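PDB 3DAO: putative Phosphate from Eubacterium rectale, which probably acts as a phosphatase of the haloacid dehalogenase-like hydrolase family, splitting phosphate esters, though its natural substrate is not established. Local coordinates for residues F58-G63 against H78-I83; E95-Y100 against L216-D221; G209-T214 against D239-Q244. One frame throughout, in Å; residues are numbered along the deposited sequence.

Interaction 1: F58-G63 against H78-I83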
loop_
_atom_site.group_PDB
_atom_site.type_symbol
_atom_site.label_atom_id
_atom_site.label_comp_id
_atom_site.label_asym_id
_atom_site.label_seq_id
_atom_site.Cartn_x
_atom_site.Cartn_y
_atom_site.Cartn_z
ATOM N N PHE A 58 8.197 -12.702 8.096
ATOM C CA PHE A 58 7.073 -12.596 7.188
ATOM C C PHE A 58 6.502 -11.197 7.220
ATOM O O PHE A 58 6.206 -10.649 8.277
ATOM C CB PHE A 58 6.006 -13.623 7.485
ATOM C CG PHE A 58 5.094 -13.899 6.334
ATOM C CD1 PHE A 58 4.007 -13.077 6.086
ATOM C CD2 PHE A 58 5.332 -14.969 5.486
ATOM C CE1 PHE A 58 3.179 -13.311 5.020
ATOM C CE2 PHE A 58 4.495 -15.206 4.414
ATOM C CZ PHE A 58 3.436 -14.373 4.175
ATOM N N VAL A 59 6.394 -10.633 6.024
ATOM C CA VAL A 59 5.958 -9.249 5.863
ATOM C C VAL A 59 4.752 -9.145 4.945
ATOM O O VAL A 59 4.777 -9.611 3.800
ATOM C CB VAL A 59 7.079 -8.362 5.255
ATOM C CG1 VAL A 59 6.644 -6.865 5.179
ATOM C CG2 VAL A 59 8.504 -8.531 5.957
ATOM N N VAL A 60 3.698 -8.562 5.486
ATOM C CA VAL A 60 2.508 -8.198 4.710
ATOM C C VAL A 60 2.826 -6.805 4.161
ATOM O O VAL A 60 3.092 -5.882 4.929
ATOM C CB VAL A 60 1.243 -8.147 5.584
ATOM C CG1 VAL A 60 0.082 -7.813 4.744
ATOM C CG2 VAL A 60 1.004 -9.479 6.302
ATOM N N CYS A 61 2.795 -6.681 2.839
ATOM C CA CYS A 61 3.248 -5.476 2.098
ATOM C C CYS A 61 2.220 -5.085 1.059
ATOM O O CYS A 61 2.156 -5.674 -0.032
ATOM C CB CYS A 61 4.583 -5.812 1.448
ATOM S SG CYS A 61 5.358 -4.398 0.614
ATOM N N SER A 62 1.414 -4.092 1.419
ATOM C CA SER A 62 0.215 -3.744 0.675
ATOM C C SER A 62 -0.211 -2.296 0.642
ATOM O O SER A 62 0.284 -1.412 1.358
ATOM C CB SER A 62 -0.914 -4.558 1.343
ATOM O OG SER A 62 -2.200 -4.369 0.800
ATOM N N GLY A 63 -1.163 -2.076 -0.244
ATOM C CA GLY A 63 -1.809 -0.778 -0.370
ATOM C C GLY A 63 -2.766 -0.556 0.774
ATOM O O GLY A 63 -3.201 0.544 1.046
ATOM N N HIS A 78 0.298 -11.032 15.709
ATOM C CA HIS A 78 1.425 -10.695 16.582
ATOM C C HIS A 78 2.797 -11.080 16.038
ATOM O O HIS A 78 3.811 -10.591 16.511
ATOM C CB HIS A 78 1.239 -11.419 17.939
ATOM C CG HIS A 78 1.198 -12.906 17.801
ATOM N ND1 HIS A 78 0.090 -13.572 17.316
ATOM C CD2 HIS A 78 2.149 -13.854 18.003
ATOM C CE1 HIS A 78 0.348 -14.867 17.263
ATOM N NE2 HIS A 78 1.593 -15.065 17.659
ATOM N N LYS A 79 2.821 -11.946 15.039
ATOM C CA LYS A 79 4.075 -12.524 14.570
ATOM C C LYS A 79 4.567 -11.949 13.254
ATOM O O LYS A 79 5.557 -12.406 12.718
ATOM C CB LYS A 79 3.906 -14.029 14.286
ATOM C CG LYS A 79 3.445 -14.889 15.377
ATOM C CD LYS A 79 3.706 -16.322 15.023
ATOM C CE LYS A 79 5.066 -16.814 15.498
ATOM N NZ LYS A 79 4.909 -18.274 15.832
ATOM N N LEU A 80 3.818 -10.991 12.740
ATOM C CA LEU A 80 4.097 -10.415 11.409
ATOM C C LEU A 80 4.680 -9.027 11.457
ATOM O O LEU A 80 4.619 -8.346 12.488
ATOM C CB LEU A 80 2.792 -10.343 10.572
ATOM C CG LEU A 80 1.982 -11.618 10.401
ATOM C CD1 LEU A 80 0.688 -11.377 9.639
ATOM C CD2 LEU A 80 2.853 -12.675 9.680
ATOM N N LEU A 81 5.295 -8.650 10.320
ATOM C CA LEU A 81 5.696 -7.252 10.050
ATOM C C LEU A 81 4.768 -6.709 8.976
ATOM O O LEU A 81 4.257 -7.443 8.128
ATOM C CB LEU A 81 7.133 -7.137 9.627
ATOM C CG LEU A 81 8.151 -7.391 10.742
ATOM C CD1 LEU A 81 9.540 -7.374 10.146
ATOM C CD2 LEU A 81 8.013 -6.369 11.842
ATOM N N TYR A 82 4.498 -5.415 9.073
ATOM C CA TYR A 82 3.511 -4.757 8.215
ATOM C C TYR A 82 4.027 -3.540 7.490
ATOM O O TYR A 82 4.611 -2.634 8.080
ATOM C CB TYR A 82 2.322 -4.290 9.069
ATOM C CG TYR A 82 1.647 -5.407 9.821
ATOM C CD1 TYR A 82 2.135 -5.846 11.034
ATOM C CD2 TYR A 82 0.516 -6.025 9.317
ATOM C CE1 TYR A 82 1.528 -6.876 11.708
ATOM C CE2 TYR A 82 -0.097 -7.071 9.995
ATOM C CZ TYR A 82 0.408 -7.494 11.177
ATOM O OH TYR A 82 -0.224 -8.551 11.840
ATOM N N ILE A 83 3.808 -3.564 6.183
ATOM C CA ILE A 83 4.056 -2.417 5.315
ATOM C C ILE A 83 2.664 -2.044 4.797
ATOM O O ILE A 83 1.953 -2.864 4.202
ATOM C CB ILE A 83 5.081 -2.693 4.206
ATOM C CG1 ILE A 83 6.476 -2.920 4.805
ATOM C CG2 ILE A 83 5.105 -1.491 3.200
ATOM C CD1 ILE A 83 7.493 -3.492 3.830
HETATM O O HOH W 1 7.485 -12.047 10.833
#
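Ile83 straddles two residues of the neighbouring strand and shows how branched side chains interlock across parallel strands. Its CG1 branch lies beside the backbone N (chi1 -67°), which carries CD1 back to Val59 CG1 at 3.7 Å, while the other branch, CG2, turns to Cys61 SG at 3.9 Å. CD1 also borders the same sulfur. The chains of Val59 and Ile83 cross obliquely, and Leu81 meets Val59 chiefly through its CB, 4.2 Å from Val59 CG2. Leu80 straddles Phe58 and Val60 in the same way. Its CD2 lies 3.8 Å from Phe58 CD1, the two side chains running side by side in the same direction, and its CD1 meets Val60 CG2 at 3.9 Å. On the sheet face opposite Ile83, the Tyr82 ring comes more loosely toward Val60 CB; its hydroxyl is bonded instead to the backbone O of Lys77.

The backbone ladder fixes this register. Leu81 N donates to Phe58 O and Ile83 N to Val60 O (2.7 Å), both nearly straight, while Val60 N and Ser62 N answer to Leu81 O and Ile83 O. A water accepts from Phe58 N and donates to Lys79 O, bridging the two segments just before the ladder.

Helix 212-222 covers the face of Val59 and Ile83, and Ile52 of helix 42-53 packs on Phe58 and Leu80. Strands 57-61 and 81-84, joined through helix 66-72, form a beta-alpha-beta crossover of the Rossmann-like core of haloacid dehalogenase-like hydrolases, with Ser62 at the strand end beside the putative DxDx(T/V) aspartates.

Interaction 2: E95-Y100 against L216-D221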
loop_
_atom_site.group_PDB
_atom_site.type_symbol
_atom_site.label_atom_id
_atom_site.label_comp_id
_atom_site.label_asym_id
_atom_site.label_seq_id
_atom_site.Cartn_x
_atom_site.Cartn_y
_atom_site.Cartn_z
ATOM N N GLU A 95 4.407 -1.323 17.392
ATOM C CA GLU A 95 4.973 0.014 17.142
ATOM C C GLU A 95 5.332 0.271 15.704
ATOM O O GLU A 95 5.650 -0.640 14.934
ATOM C CB GLU A 95 6.225 0.236 18.000
ATOM C CG GLU A 95 7.462 -0.461 17.492
ATOM C CD GLU A 95 8.583 -0.521 18.544
ATOM O OE1 GLU A 95 8.249 -0.382 19.747
ATOM O OE2 GLU A 95 9.775 -0.713 18.175
ATOM N N ILE A 96 5.308 1.557 15.384
ATOM C CA ILE A 96 5.657 2.042 14.066
ATOM C C ILE A 96 7.149 2.134 14.048
ATOM O O ILE A 96 7.748 2.687 14.968
ATOM C CB ILE A 96 4.955 3.406 13.769
ATOM C CG1 ILE A 96 3.441 3.176 13.702
ATOM C CG2 ILE A 96 5.490 4.036 12.495
ATOM C CD1 ILE A 96 2.617 4.402 13.464
ATOM N N LEU A 97 7.761 1.546 13.020
ATOM C CA LEU A 97 9.197 1.567 12.883
ATOM C C LEU A 97 9.647 2.741 12.073
ATOM O O LEU A 97 10.668 3.353 12.348
ATOM C CB LEU A 97 9.718 0.300 12.233
ATOM C CG LEU A 97 9.424 -0.954 13.062
ATOM C CD1 LEU A 97 9.947 -2.102 12.268
ATOM C CD2 LEU A 97 10.015 -0.892 14.487
ATOM N N LYS A 98 8.884 3.017 11.033
ATOM C CA LYS A 98 9.232 4.048 10.072
ATOM C C LYS A 98 8.014 4.536 9.325
ATOM O O LYS A 98 7.213 3.728 8.862
ATOM C CB LYS A 98 10.194 3.414 9.075
ATOM C CG LYS A 98 10.582 4.248 7.869
ATOM C CD LYS A 98 11.579 5.270 8.203
ATOM C CE LYS A 98 12.180 5.844 6.946
ATOM N NZ LYS A 98 13.007 7.032 7.239
ATOM N N THR A 99 7.887 5.849 9.206
ATOM C CA THR A 99 6.846 6.450 8.357
ATOM C C THR A 99 7.520 7.340 7.322
ATOM O O THR A 99 8.645 7.799 7.506
ATOM C CB THR A 99 5.815 7.243 9.144
ATOM O OG1 THR A 99 6.415 8.424 9.661
ATOM C CG2 THR A 99 5.283 6.450 10.319
ATOM N N TYR A 100 6.854 7.530 6.204
ATOM C CA TYR A 100 7.367 8.371 5.138
ATOM C C TYR A 100 6.359 9.504 4.933
ATOM O O TYR A 100 5.577 9.508 3.997
ATOM C CB TYR A 100 7.569 7.584 3.860
ATOM C CG TYR A 100 8.573 6.464 3.963
ATOM C CD1 TYR A 100 8.228 5.217 4.484
ATOM C CD2 TYR A 100 9.871 6.650 3.538
ATOM C CE1 TYR A 100 9.166 4.185 4.541
ATOM C CE2 TYR A 100 10.825 5.630 3.612
ATOM C CZ TYR A 100 10.464 4.407 4.118
ATOM O OH TYR A 100 11.407 3.416 4.193
ATOM N N LEU A 216 10.279 -1.939 1.926
ATOM C CA LEU A 216 10.770 -3.306 2.136
ATOM C C LEU A 216 12.265 -3.300 2.350
ATOM O O LEU A 216 12.793 -4.019 3.182
ATOM C CB LEU A 216 10.338 -4.243 1.006
ATOM C CG LEU A 216 10.562 -5.727 1.223
ATOM C CD1 LEU A 216 9.864 -6.158 2.487
ATOM C CD2 LEU A 216 10.098 -6.555 0.001
ATOM N N SER A 217 12.957 -2.438 1.617
ATOM C CA SER A 217 14.409 -2.317 1.742
ATOM C C SER A 217 14.812 -1.870 3.140
ATOM O O SER A 217 15.844 -2.279 3.671
ATOM C CB SER A 217 14.956 -1.330 0.711
ATOM O OG SER A 217 14.746 -1.825 -0.583
ATOM N N TYR A 218 13.967 -1.033 3.725
ATOM C CA TYR A 218 14.157 -0.551 5.081
ATOM C C TYR A 218 14.228 -1.726 6.059
ATOM O O TYR A 218 15.131 -1.800 6.938
ATOM C CB TYR A 218 13.064 0.450 5.493
ATOM C CG TYR A 218 13.042 0.685 6.958
ATOM C CD1 TYR A 218 13.857 1.655 7.540
ATOM C CD2 TYR A 218 12.276 -0.113 7.800
ATOM C CE1 TYR A 218 13.856 1.833 8.899
ATOM C CE2 TYR A 218 12.279 0.057 9.144
ATOM C CZ TYR A 218 13.082 1.024 9.699
ATOM O OH TYR A 218 13.067 1.166 11.051
ATOM N N LEU A 219 13.288 -2.659 5.877
ATOM C CA LEU A 219 13.230 -3.857 6.706
ATOM C C LEU A 219 14.390 -4.793 6.433
ATOM O O LEU A 219 14.979 -5.340 7.374
ATOM C CB LEU A 219 11.919 -4.627 6.552
ATOM C CG LEU A 219 10.706 -4.068 7.279
ATOM C CD1 LEU A 219 9.439 -4.921 6.989
ATOM C CD2 LEU A 219 10.989 -3.914 8.808
ATOM N N ILE A 220 14.707 -4.979 5.156
ATOM C CA ILE A 220 15.783 -5.882 4.771
ATOM C C ILE A 220 17.067 -5.436 5.451
ATOM O O ILE A 220 17.784 -6.244 6.059
ATOM C CB ILE A 220 15.983 -5.960 3.264
ATOM C CG1 ILE A 220 14.816 -6.730 2.628
ATOM C CG2 ILE A 220 17.293 -6.680 2.959
ATOM C CD1 ILE A 220 14.665 -6.514 1.114
ATOM N N ASP A 221 17.299 -4.130 5.405
ATOM C CA ASP A 221 18.487 -3.539 6.010
ATOM C C ASP A 221 18.434 -3.691 7.497
ATOM O O ASP A 221 19.431 -3.988 8.117
ATOM C CB ASP A 221 18.610 -2.058 5.719
ATOM C CG ASP A 221 19.717 -1.404 6.539
ATOM O OD1 ASP A 221 20.902 -1.620 6.173
ATOM O OD2 ASP A 221 19.403 -0.690 7.539
#
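Lys98 lays its CB over one face of the Tyr218 ring, 3.9 Å from the ring centroid and 15° off the normal, a CH-pi contact that illustrates how a lysine can serve as an apolar residue near its backbone. Tyr218 is the centre of the tight part. Its CG stands anti to the backbone N (chi1 166°), sending the ring from the helix toward the strand, where CE2 meets Leu97 CB at 4.0 Å. At the root of the same side chain, Tyr100 OH arrives obliquely and comes within 3.6 Å of Tyr218 CB. Deeper in, Leu97 CD1 meets Leu219 CD2 at 4.0 Å, the two leucines crossing at about a right angle.

Toward the protein surface the contact is looser, and the bent chain of Lys98 leads its amine away from the helix at the partly exposed margin. Replacing Tyr218 by an alanine would probably open a gap between helix and strand and deprive Lys98 CB of the ring face it rests on.

A classic beta bulge, in which Leu97 and Lys98 both face Val90, accompanies the approach of both side chains to the helix. Strand 96-99 is the outermost strand on its side of the sheet; beside it, Tyr218 and Leu219 of helix 212-222 also pack on Val90 of strand 89-91, and Leu219 continues onto Leu81 and Ile83 of strand 81-84.

Interaction 3: G209-T214 against D239-Q244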
loop_
_atom_site.group_PDB
_atom_site.type_symbol
_atom_site.label_atom_id
_atom_site.label_comp_id
_atom_site.label_asym_id
_atom_site.label_seq_id
_atom_site.Cartn_x
_atom_site.Cartn_y
_atom_site.Cartn_z
ATOM N N GLY A 209 9.864 9.474 -3.340
ATOM C CA GLY A 209 10.663 8.278 -3.079
ATOM C C GLY A 209 9.940 7.125 -2.432
ATOM O O GLY A 209 10.505 6.050 -2.200
ATOM N N VAL A 210 8.678 7.341 -2.151
ATOM C CA VAL A 210 7.871 6.287 -1.515
ATOM C C VAL A 210 7.599 5.152 -2.485
ATOM O O VAL A 210 7.298 5.355 -3.659
ATOM C CB VAL A 210 6.529 6.822 -0.978
ATOM C CG1 VAL A 210 5.482 5.669 -0.781
ATOM C CG2 VAL A 210 6.744 7.591 0.293
ATOM N N SER A 211 7.738 3.937 -1.964
ATOM C CA SER A 211 7.336 2.754 -2.713
ATOM C C SER A 211 7.342 1.523 -1.822
ATOM O O SER A 211 7.909 1.524 -0.742
ATOM C CB SER A 211 8.277 2.478 -3.872
ATOM O OG SER A 211 9.570 2.017 -3.429
ATOM N N LYS A 212 6.763 0.458 -2.345
ATOM C CA LYS A 212 6.799 -0.822 -1.629
ATOM C C LYS A 212 8.254 -1.278 -1.461
ATOM O O LYS A 212 8.672 -1.728 -0.383
ATOM C CB LYS A 212 5.982 -1.901 -2.365
ATOM C CG LYS A 212 4.496 -1.785 -2.219
ATOM C CD LYS A 212 3.821 -2.874 -3.081
ATOM C CE LYS A 212 2.364 -2.994 -2.765
ATOM N NZ LYS A 212 1.707 -3.862 -3.791
ATOM N N TRP A 213 9.073 -1.092 -2.489
ATOM C CA TRP A 213 10.481 -1.551 -2.403
ATOM C C TRP A 213 11.295 -0.705 -1.436
ATOM O O TRP A 213 12.127 -1.207 -0.696
ATOM C CB TRP A 213 11.183 -1.609 -3.764
ATOM C CG TRP A 213 12.571 -2.119 -3.597
ATOM C CD1 TRP A 213 13.719 -1.395 -3.697
ATOM C CD2 TRP A 213 12.962 -3.429 -3.159
ATOM N NE1 TRP A 213 14.816 -2.190 -3.409
ATOM C CE2 TRP A 213 14.377 -3.447 -3.091
ATOM C CE3 TRP A 213 12.267 -4.597 -2.871
ATOM C CZ2 TRP A 213 15.088 -4.574 -2.716
ATOM C CZ3 TRP A 213 13.002 -5.741 -2.501
ATOM C CH2 TRP A 213 14.374 -5.713 -2.429
ATOM N N THR A 214 11.034 0.586 -1.406
ATOM C CA THR A 214 11.716 1.461 -0.440
ATOM C C THR A 214 11.488 0.987 0.993
ATOM O O THR A 214 12.422 0.820 1.814
ATOM C CB THR A 214 11.269 2.944 -0.577
ATOM O OG1 THR A 214 11.645 3.413 -1.877
ATOM C CG2 THR A 214 11.959 3.841 0.477
ATOM N N ASP A 239 4.286 -3.879 -8.152
ATOM C CA ASP A 239 5.070 -4.923 -7.456
ATOM C C ASP A 239 6.316 -5.272 -8.229
ATOM O O ASP A 239 7.153 -6.048 -7.785
ATOM C CB ASP A 239 4.248 -6.220 -7.334
ATOM C CG ASP A 239 3.125 -6.109 -6.335
ATOM O OD1 ASP A 239 3.315 -5.495 -5.261
ATOM O OD2 ASP A 239 2.043 -6.642 -6.623
ATOM N N ILE A 240 6.437 -4.681 -9.404
ATOM C CA ILE A 240 7.540 -5.047 -10.304
ATOM C C ILE A 240 8.941 -4.867 -9.700
ATOM O O ILE A 240 9.810 -5.732 -9.818
ATOM C CB ILE A 240 7.411 -4.351 -11.686
ATOM C CG1 ILE A 240 6.341 -5.083 -12.498
ATOM C CG2 ILE A 240 8.747 -4.342 -12.425
ATOM C CD1 ILE A 240 5.957 -4.429 -13.860
ATOM N N GLU A 241 9.158 -3.742 -9.054
ATOM C CA GLU A 241 10.483 -3.465 -8.486
ATOM C C GLU A 241 10.843 -4.523 -7.432
ATOM O O GLU A 241 11.954 -5.062 -7.439
ATOM C CB GLU A 241 10.535 -2.040 -7.906
ATOM C CG GLU A 241 11.897 -1.677 -7.372
ATOM C CD GLU A 241 12.009 -0.235 -6.897
ATOM O OE1 GLU A 241 10.984 0.331 -6.416
ATOM O OE2 GLU A 241 13.145 0.303 -7.011
HETATM N N MSE A 242 9.895 -4.873 -6.566
HETATM C CA MSE A 242 10.203 -5.867 -5.511
HETATM C C MSE A 242 10.385 -7.249 -6.143
HETATM O O MSE A 242 11.274 -8.018 -5.764
HETATM C CB MSE A 242 9.209 -5.848 -4.315
HETATM C CG MSE A 242 7.884 -6.393 -4.514
HETATM SE SE MSE A 242 6.997 -6.332 -2.765
HETATM C CE MSE A 242 5.324 -7.243 -3.223
ATOM N N LEU A 243 9.573 -7.543 -7.149
ATOM C CA LEU A 243 9.682 -8.862 -7.827
ATOM C C LEU A 243 11.051 -8.995 -8.500
ATOM O O LEU A 243 11.664 -10.048 -8.537
ATOM C CB LEU A 243 8.546 -9.064 -8.833
ATOM C CG LEU A 243 7.113 -9.125 -8.285
ATOM C CD1 LEU A 243 6.067 -9.112 -9.435
ATOM C CD2 LEU A 243 6.895 -10.329 -7.364
ATOM N N GLN A 244 11.531 -7.899 -9.051
ATOM C CA GLN A 244 12.849 -7.878 -9.734
ATOM C C GLN A 244 14.025 -7.930 -8.813
ATOM O O GLN A 244 15.044 -8.560 -9.108
ATOM C CB GLN A 244 13.021 -6.609 -10.569
ATOM C CG GLN A 244 12.128 -6.582 -11.781
ATOM C CD GLN A 244 12.280 -5.310 -12.602
ATOM O OE1 GLN A 244 12.719 -4.268 -12.111
ATOM N NE2 GLN A 244 11.877 -5.385 -13.841
HETATM O O HOH W 2 11.301 2.600 -5.319
HETATM O O HOH W 3 8.479 -0.551 -5.370
#
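Lys212 NZ is gripped by three side chains. Within this contact it forms a salt bridge with Asp239 OD1 at 2.7 Å, met on the syn side but 27° out of the carboxylate plane; Asp27 supplies a second carboxylate and Asn238 an amide oxygen. The lysine chain is extended beyond CG, so the amine reaches this cluster at full length, and its CD also passes close to Asp239 OD1. Asp239 is anchored in turn through its other oxygen, OD2, which accepts from the backbone N of Asp235 and of Asn236, so that both ends of the carboxylate are tied. Such a lysine beside aspartates is consistent with the phosphate-binding and metal-binding corner of haloacid dehalogenase-like enzymes, where Asp27 would probably be the nucleophile.

A second polar network illustrates how a capped helix start can be joined by water to a neighbouring helix. Ser211 is the N-cap, its OG accepting from Thr214 N at 2.9 Å with an N-H...O angle of 162°. One water links Ser211 OG to Glu241 OE1, and another accepts from Trp213 N at 3.0 Å while donating to the same OE1 at 2.9 Å. Glu241 therefore reaches the helix start through water and lies across Trp213 at about a right angle, with OE1 3.3 Å from Trp213 CB and the carboxylate plane 39° from that of the ring. Farther along the indole, CE3 sits 3.6 Å from CB of Met242, a selenomethionine in this crystal.

The contact thus sets the start of helix 212-222 against Asp239 and the beginning of the helix that follows it. Beyond them, Trp213 also touches Pro227, and Ile240 and Leu243 turn to helix 257-262.

Overall arrangement
Helix 212-222 is the shared element. Its start meets helix 240-245 in interaction 3, its middle meets the edge strand in interaction 2, and its inner side rests on the strands of interaction 1, where Ile83 CD1 touches Leu216 CA at 3.7 Å. Interactions 1 and 2 have centres about 11 Å apart, and 1 and 3 about 15 Å. Between interactions 2 and 3, Ile220 CD1 packs on Trp213 CH2 at 3.6 Å. Met242 SE reaches Cys61 SG at 4.2 Å, tying interaction 3 to interaction 1. Near the putative active site, Lys212 CE lies 3.8 Å from Cys61 O; Ser62, Lys212 and Asp239 all border the putative DxDx(T/V) residues.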